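Local structure of teichoic acid biosynthesis protein F (Staphylococcus epidermidis, 3L7I) at residues A[522-525]-A[526-530]; A[487-490]-A[491-495]. The protein takes part in teichoic acid biosynthesis for the bacterial cell wall and, in its modelled part, has the two Rossmann-like domains of the GT-B fold. All blocks are in the same frame, centred on the assembly; numbering follows the deposited sequence.

Contact 1 of 2, residues A[522-525]-A[526-530]; sequences QEYL and DEIRT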
ATOM      1  N   GLN A 522     -67.797   1.303  -8.590  1.00100.32           N
ATOM      2  CA  GLN A 522     -68.146  -0.057  -8.963  1.00 97.95           C
ATOM      3  C   GLN A 522     -67.401  -0.573 -10.189  1.00 98.02           C
ATOM      4  O   GLN A 522     -67.189  -1.770 -10.320  1.00 95.35           O
ATOM      5  CB  GLN A 522     -69.650  -0.193  -9.125  1.00100.35           C
ATOM      6  CG  GLN A 522     -70.334  -0.566  -7.836  1.00 98.72           C
ATOM      7  CD  GLN A 522     -70.503  -2.072  -7.693  1.00 94.96           C
ATOM      8  OE1 GLN A 522     -70.854  -2.756  -8.664  1.00 95.27           O
ATOM      9  NE2 GLN A 522     -70.280  -2.599  -6.480  1.00 91.91           N
ATOM     10  N   GLU A 523     -66.984   0.322 -11.073  1.00 96.24           N
ATOM     11  CA  GLU A 523     -66.231  -0.096 -12.249  1.00 97.48           C
ATOM     12  C   GLU A 523     -64.848  -0.581 -11.828  1.00 94.35           C
ATOM     13  O   GLU A 523     -64.353  -1.595 -12.314  1.00 93.48           O
ATOM     14  CB  GLU A 523     -66.114   1.055 -13.247  1.00102.79           C
ATOM     15  CG  GLU A 523     -65.727   0.642 -14.661  1.00105.91           C
ATOM     16  CD  GLU A 523     -65.769   1.812 -15.644  1.00111.83           C
ATOM     17  OE1 GLU A 523     -65.889   1.563 -16.864  1.00115.92           O
ATOM     18  OE2 GLU A 523     -65.689   2.981 -15.198  1.00112.89           O
ATOM     19  N   TYR A 524     -64.234   0.155 -10.911  1.00 90.85           N
ATOM     20  CA  TYR A 524     -62.935  -0.203 -10.365  1.00 87.76           C
ATOM     21  C   TYR A 524     -63.021  -1.525  -9.608  1.00 84.91           C
ATOM     22  O   TYR A 524     -62.139  -2.377  -9.724  1.00 83.21           O
ATOM     23  CB  TYR A 524     -62.456   0.923  -9.447  1.00 86.89           C
ATOM     24  CG  TYR A 524     -61.113   0.729  -8.787  1.00 84.03           C
ATOM     25  CD1 TYR A 524     -60.000   0.325  -9.516  1.00 83.75           C
ATOM     26  CD2 TYR A 524     -60.949   0.998  -7.432  1.00 81.95           C
ATOM     27  CE1 TYR A 524     -58.765   0.159  -8.903  1.00 81.44           C
ATOM     28  CE2 TYR A 524     -59.724   0.846  -6.815  1.00 79.67           C
ATOM     29  CZ  TYR A 524     -58.636   0.425  -7.554  1.00 79.43           C
ATOM     30  OH  TYR A 524     -57.417   0.277  -6.933  1.00 77.44           O
ATOM     31  N   LEU A 525     -64.091  -1.699  -8.838  1.00 84.61           N
ATOM     32  CA  LEU A 525     -64.260  -2.935  -8.078  1.00 82.12           C
ATOM     33  C   LEU A 525     -64.400  -4.106  -9.049  1.00 82.60           C
ATOM     34  O   LEU A 525     -63.949  -5.220  -8.764  1.00 80.42           O
ATOM     35  CB  LEU A 525     -65.452  -2.848  -7.114  1.00 82.15           C
ATOM     36  CG  LEU A 525     -65.316  -1.763  -6.043  1.00 81.65           C
ATOM     37  CD1 LEU A 525     -66.463  -1.789  -5.062  1.00 81.77           C
ATOM     38  CD2 LEU A 525     -63.998  -1.916  -5.315  1.00 78.83           C
ATOM     39  N   ASP A 526     -64.998  -3.837 -10.209  1.00 85.67           N
ATOM     40  CA  ASP A 526     -65.209  -4.867 -11.215  1.00 86.66           C
ATOM     41  C   ASP A 526     -63.921  -5.326 -11.870  1.00 87.54           C
ATOM     42  O   ASP A 526     -63.742  -6.518 -12.099  1.00 86.62           O
ATOM     43  CB  ASP A 526     -66.209  -4.401 -12.271  1.00 90.69           C
ATOM     44  CG  ASP A 526     -67.640  -4.545 -11.803  1.00 91.45           C
ATOM     45  OD1 ASP A 526     -68.578  -4.474 -12.646  1.00 94.69           O
ATOM     46  OD2 ASP A 526     -67.806  -4.750 -10.573  1.00 89.04           O
ATOM     47  N   GLU A 527     -63.029  -4.389 -12.180  1.00 86.60           N
ATOM     48  CA  GLU A 527     -61.721  -4.756 -12.722  1.00 86.01           C
ATOM     49  C   GLU A 527     -61.071  -5.769 -11.788  1.00 82.58           C
ATOM     50  O   GLU A 527     -60.758  -6.900 -12.175  1.00 82.05           O
ATOM     51  CB  GLU A 527     -60.796  -3.546 -12.818  1.00 86.61           C
ATOM     52  CG  GLU A 527     -61.050  -2.593 -13.967  1.00 90.30           C
ATOM     53  CD  GLU A 527     -60.126  -1.369 -13.917  1.00 90.67           C
ATOM     54  OE1 GLU A 527     -59.053  -1.456 -13.258  1.00 88.23           O
ATOM     55  OE2 GLU A 527     -60.476  -0.324 -14.534  1.00 93.57           O
ATOM     56  N   ILE A 528     -60.871  -5.331 -10.549  1.00 80.51           N
ATOM     57  CA  ILE A 528     -60.227  -6.120  -9.515  1.00 77.48           C
ATOM     58  C   ILE A 528     -60.876  -7.487  -9.424  1.00 76.61           C
ATOM     59  O   ILE A 528     -60.188  -8.510  -9.319  1.00 75.13           O
ATOM     60  CB  ILE A 528     -60.346  -5.415  -8.170  1.00 75.99           C
ATOM     61  CG1 ILE A 528     -59.798  -3.993  -8.285  1.00 77.07           C
ATOM     62  CG2 ILE A 528     -59.646  -6.209  -7.096  1.00 73.20           C
ATOM     63  CD1 ILE A 528     -59.977  -3.150  -7.026  1.00 76.07           C
ATOM     64  N   ARG A 529     -62.203  -7.504  -9.486  1.00 77.75           N
ATOM     65  CA  ARG A 529     -62.926  -8.750  -9.312  1.00 76.98           C
ATOM     66  C   ARG A 529     -62.743  -9.686 -10.492  1.00 78.06           C
ATOM     67  O   ARG A 529     -62.462 -10.864 -10.304  1.00 76.54           O
ATOM     68  CB  ARG A 529     -64.409  -8.508  -9.042  1.00 78.13           C
ATOM     69  CG  ARG A 529     -64.707  -8.036  -7.643  1.00 76.64           C
ATOM     70  CD  ARG A 529     -66.180  -7.813  -7.461  1.00 78.21           C
ATOM     71  NE  ARG A 529     -66.940  -9.042  -7.691  1.00 78.24           N
ATOM     72  CZ  ARG A 529     -67.296  -9.888  -6.722  1.00 76.40           C
ATOM     73  NH1 ARG A 529     -66.958  -9.641  -5.451  1.00 74.48           N
ATOM     74  NH2 ARG A 529     -67.995 -10.977  -7.021  1.00 76.66           N
ATOM     75  N   THR A 530     -62.898  -9.174 -11.710  1.00 80.88           N
ATOM     76  CA  THR A 530     -62.802 -10.054 -12.875  1.00 82.32           C
ATOM     77  C   THR A 530     -61.352 -10.424 -13.171  1.00 81.48           C
ATOM     78  O   THR A 530     -61.088 -11.455 -13.799  1.00 81.80           O
ATOM     79  CB  THR A 530     -63.532  -9.511 -14.137  1.00 86.08           C
ATOM     80  OG1 THR A 530     -62.909  -8.306 -14.573  1.00 87.57           O
ATOM     81  CG2 THR A 530     -65.009  -9.252 -13.840  1.00 87.18           C
TER
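The ring of Tyr524 carries the terminal methyl of Ile528 over the centre of one face and a carboxylate oxygen of Glu527 at its edge. Ile528 CD1 stands 3.9 Å from the centroid of the Tyr524 ring, only 12° off the normal, so this is a CH-pi contact from one helical turn further on. Tyr524 CG lies anti to the backbone N (chi1 -180°), while Ile528 sends CG1 beside its own N and extends beyond it, which carries CD1 back over the ring face. At the edge, Glu527 OE1 is 4.3 Å from Tyr524 CD1, near the ring plane, where the ring C-H bonds are slightly positive. A flat aromatic and a branched aliphatic residue suit the buried side of the helix. The acidic residues instead occupy the exposed side, where solvent can take up their charge.

Backbone bonds hold the turn: Asp526 N reaches Gln522 O at 3.0 Å and, more weakly, Glu523 O, while Arg529 N meets Leu525 O at 3.0 Å. Asp526 O is gripped twice by one residue, by Thr530 N at 2.8 Å and by Thr530 OG1 at 3.2 Å; a beta-hydroxyl can thus be satisfied within the helix itself.

The phenol of Tyr524 bonds Glu611 OE2, and its ring has a cation-pi partner in Arg518. Through Tyr524, Leu525 and Ile528, helix 522-531, which precedes strand 539-543 in the chain, lies against helix 609-614 and Ile615 in the loop after it.

Contact 2 of 2, residues A[487-490]-A[491-495]; sequences RYST and EIFRS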
ATOM      1  N   ARG A 487     -52.858   9.047  16.305  1.00 71.20           N
ATOM      2  CA  ARG A 487     -52.139   9.551  17.469  1.00 72.19           C
ATOM      3  C   ARG A 487     -51.421   8.438  18.206  1.00 70.73           C
ATOM      4  O   ARG A 487     -50.316   8.624  18.698  1.00 70.38           O
ATOM      5  CB  ARG A 487     -53.073  10.289  18.417  1.00 75.30           C
ATOM      6  CG  ARG A 487     -52.319  11.048  19.483  1.00 76.70           C
ATOM      7  CD  ARG A 487     -51.384  12.085  18.862  1.00 76.52           C
ATOM      8  NE  ARG A 487     -51.823  13.455  19.142  1.00 79.58           N
ATOM      9  CZ  ARG A 487     -52.347  14.298  18.250  1.00 80.72           C
ATOM     10  NH1 ARG A 487     -52.504  13.932  16.979  1.00 78.96           N
ATOM     11  NH2 ARG A 487     -52.711  15.524  18.636  1.00 83.87           N
ATOM     12  N   TYR A 488     -52.070   7.284  18.273  1.00 70.10           N
ATOM     13  CA  TYR A 488     -51.499   6.065  18.844  1.00 68.80           C
ATOM     14  C   TYR A 488     -50.199   5.667  18.165  1.00 66.47           C
ATOM     15  O   TYR A 488     -49.233   5.315  18.823  1.00 66.04           O
ATOM     16  CB  TYR A 488     -52.539   4.965  18.726  1.00 68.63           C
ATOM     17  CG  TYR A 488     -52.059   3.535  18.781  1.00 66.94           C
ATOM     18  CD1 TYR A 488     -52.091   2.818  19.966  1.00 67.76           C
ATOM     19  CD2 TYR A 488     -51.651   2.877  17.626  1.00 64.84           C
ATOM     20  CE1 TYR A 488     -51.684   1.504  20.010  1.00 66.53           C
ATOM     21  CE2 TYR A 488     -51.245   1.565  17.660  1.00 63.62           C
ATOM     22  CZ  TYR A 488     -51.269   0.882  18.850  1.00 64.49           C
ATOM     23  OH  TYR A 488     -50.868  -0.435  18.885  1.00 63.55           O
ATOM     24  N   SER A 489     -50.166   5.735  16.844  1.00 66.40           N
ATOM     25  CA  SER A 489     -48.920   5.497  16.128  1.00 63.31           C
ATOM     26  C   SER A 489     -47.890   6.594  16.395  1.00 63.83           C
ATOM     27  O   SER A 489     -46.732   6.299  16.633  1.00 63.00           O
ATOM     28  CB  SER A 489     -49.168   5.331  14.624  1.00 62.11           C
ATOM     29  OG  SER A 489     -49.559   4.003  14.322  1.00 61.05           O
ATOM     30  N   THR A 490     -48.308   7.853  16.351  1.00 65.42           N
ATOM     31  CA  THR A 490     -47.409   8.942  16.695  1.00 66.30           C
ATOM     32  C   THR A 490     -46.766   8.733  18.061  1.00 66.92           C
ATOM     33  O   THR A 490     -45.565   8.885  18.209  1.00 66.47           O
ATOM     34  CB  THR A 490     -48.124  10.304  16.736  1.00 68.60           C
ATOM     35  OG1 THR A 490     -48.729  10.585  15.467  1.00 68.36           O
ATOM     36  CG2 THR A 490     -47.132  11.412  17.087  1.00 69.64           C
ATOM     37  N   GLU A 491     -47.566   8.399  19.065  1.00 86.53           N
ATOM     38  CA  GLU A 491     -47.055   8.317  20.429  1.00 90.61           C
ATOM     39  C   GLU A 491     -46.035   7.187  20.536  1.00 89.86           C
ATOM     40  O   GLU A 491     -45.007   7.323  21.205  1.00 91.81           O
ATOM     41  CB  GLU A 491     -48.202   8.125  21.421  1.00 95.29           C
ATOM     42  CG  GLU A 491     -48.157   9.091  22.597  1.00100.53           C
ATOM     43  CD  GLU A 491     -48.646  10.506  22.244  1.00100.66           C
ATOM     44  OE1 GLU A 491     -49.864  10.777  22.401  1.00102.70           O
ATOM     45  OE2 GLU A 491     -47.815  11.354  21.830  1.00 99.26           O
ATOM     46  N   ILE A 492     -46.335   6.081  19.856  1.00 65.86           N
ATOM     47  CA  ILE A 492     -45.454   4.932  19.748  1.00 64.29           C
ATOM     48  C   ILE A 492     -44.202   5.289  18.962  1.00 63.14           C
ATOM     49  O   ILE A 492     -43.115   4.844  19.300  1.00 62.78           O
ATOM     50  CB  ILE A 492     -46.152   3.764  19.035  1.00 63.01           C
ATOM     51  CG1 ILE A 492     -47.236   3.163  19.919  1.00 64.19           C
ATOM     52  CG2 ILE A 492     -45.165   2.673  18.650  1.00 61.46           C
ATOM     53  CD1 ILE A 492     -48.150   2.221  19.175  1.00 63.33           C
ATOM     54  N   PHE A 493     -44.338   6.084  17.906  1.00 62.76           N
ATOM     55  CA  PHE A 493     -43.174   6.378  17.076  1.00 61.77           C
ATOM     56  C   PHE A 493     -42.197   7.263  17.810  1.00 62.91           C
ATOM     57  O   PHE A 493     -40.991   7.078  17.696  1.00 62.34           O
ATOM     58  CB  PHE A 493     -43.552   7.016  15.739  1.00 61.30           C
ATOM     59  CG  PHE A 493     -44.225   6.076  14.800  1.00 60.00           C
ATOM     60  CD1 PHE A 493     -44.113   4.718  14.977  1.00 59.04           C
ATOM     61  CD2 PHE A 493     -44.966   6.550  13.734  1.00 59.96           C
ATOM     62  CE1 PHE A 493     -44.742   3.857  14.127  1.00 58.05           C
ATOM     63  CE2 PHE A 493     -45.600   5.690  12.881  1.00 58.96           C
ATOM     64  CZ  PHE A 493     -45.493   4.342  13.081  1.00 57.99           C
ATOM     65  N   ARG A 494     -42.727   8.228  18.550  1.00 82.75           N
ATOM     66  CA  ARG A 494     -41.915   9.147  19.320  1.00 85.74           C
ATOM     67  C   ARG A 494     -40.979   8.396  20.281  1.00 88.93           C
ATOM     68  O   ARG A 494     -39.905   8.876  20.619  1.00 90.92           O
ATOM     69  CB  ARG A 494     -42.821  10.137  20.051  1.00 88.53           C
ATOM     70  CG  ARG A 494     -42.172  10.813  21.232  1.00 93.11           C
ATOM     71  CD  ARG A 494     -42.539  12.276  21.292  1.00 94.30           C
ATOM     72  NE  ARG A 494     -43.984  12.481  21.304  1.00 94.64           N
ATOM     73  CZ  ARG A 494     -44.556  13.677  21.410  1.00 95.98           C
ATOM     74  NH1 ARG A 494     -43.798  14.765  21.505  1.00 96.89           N
ATOM     75  NH2 ARG A 494     -45.879  13.789  21.418  1.00 96.80           N
ATOM     76  N   SER A 495     -41.382   7.202  20.692  1.00 65.71           N
ATOM     77  CA  SER A 495     -40.576   6.353  21.562  1.00 65.88           C
ATOM     78  C   SER A 495     -39.782   5.267  20.812  1.00 64.10           C
ATOM     79  O   SER A 495     -38.580   5.099  21.026  1.00 64.21           O
ATOM     80  CB  SER A 495     -41.495   5.685  22.603  1.00 66.88           C
ATOM     81  OG  SER A 495     -40.931   4.490  23.146  1.00 66.68           O
TER
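Four successive i to i+4 bonds, from Glu491 N to Arg487 O (2.8 Å) through to Arg494 N to Thr490 O (2.9 Å), make this a regular alpha-helix with the side chains fanned round it. On one side Ile492 lays its terminal methyl over a face of Tyr488: CD1 is 3.5 Å from the ring centroid, 17° off the normal and displaced toward the rim, nearest to CZ. Tyr488 holds its ring out from the helix, CG opposite the backbone N (chi1 159°), and the extended Ile492 chain runs back along the helix to it in a CH-pi contact.

Phe493 turns a ring face onto the carbonyl of Ser489, whose O also accepts Phe493 N at 2.7 Å. The small Ser489 side chain fits beside the large ring, its CB 4.0 Å from Phe493 CE2.

The helix is the crossover of a beta-alpha-beta unit between parallel strands 481-484 and 504-506 in a Rossmann-like sheet, and Asn486 caps its N-terminus through OD1 to Ser489 N. Phe493 rests on Leu482 of the first strand, as an apolar ring should on the sheet side, while Thr490 OG1 lies within hydrogen-bonding geometry of Ser484 OG, Glu506 OE2 and Asn486 O, which must share its single proton or, for the serine, supply one.

Charged residues take the exposed side. Glu491 OE2 forms a salt bridge with Arg494 NH2 at 3.1 Å, nearly straight at 162° and in the guanidinium plane, and that nitrogen also pairs with Glu501. Arg487 contributes the aliphatic part of its chain: CG is 3.8 Å from Glu491 OE1, with guanidinium and carboxylate planes almost perpendicular. The bends in the Arg487 chain carry its NH1 to a salt bridge with Glu506.

Contact 2 comes first along the chain, and strand 504-506 and helix 513-517 intervene before contact 1 begins. Their centres are 36 Å apart, with nearest atoms about 23 Å apart, so the two helices do not touch. Residues 487-495 belong to the crossover joining the last two strands of the seven-stranded parallel sheet, whereas 522-530 pack beside helix 609-614 and lead into strand 539-543 of the six-stranded sheet. This is consistent with the chain passing from the first Rossmann-like domain to the second between them, as the two-domain plan of GT-B proteins implies.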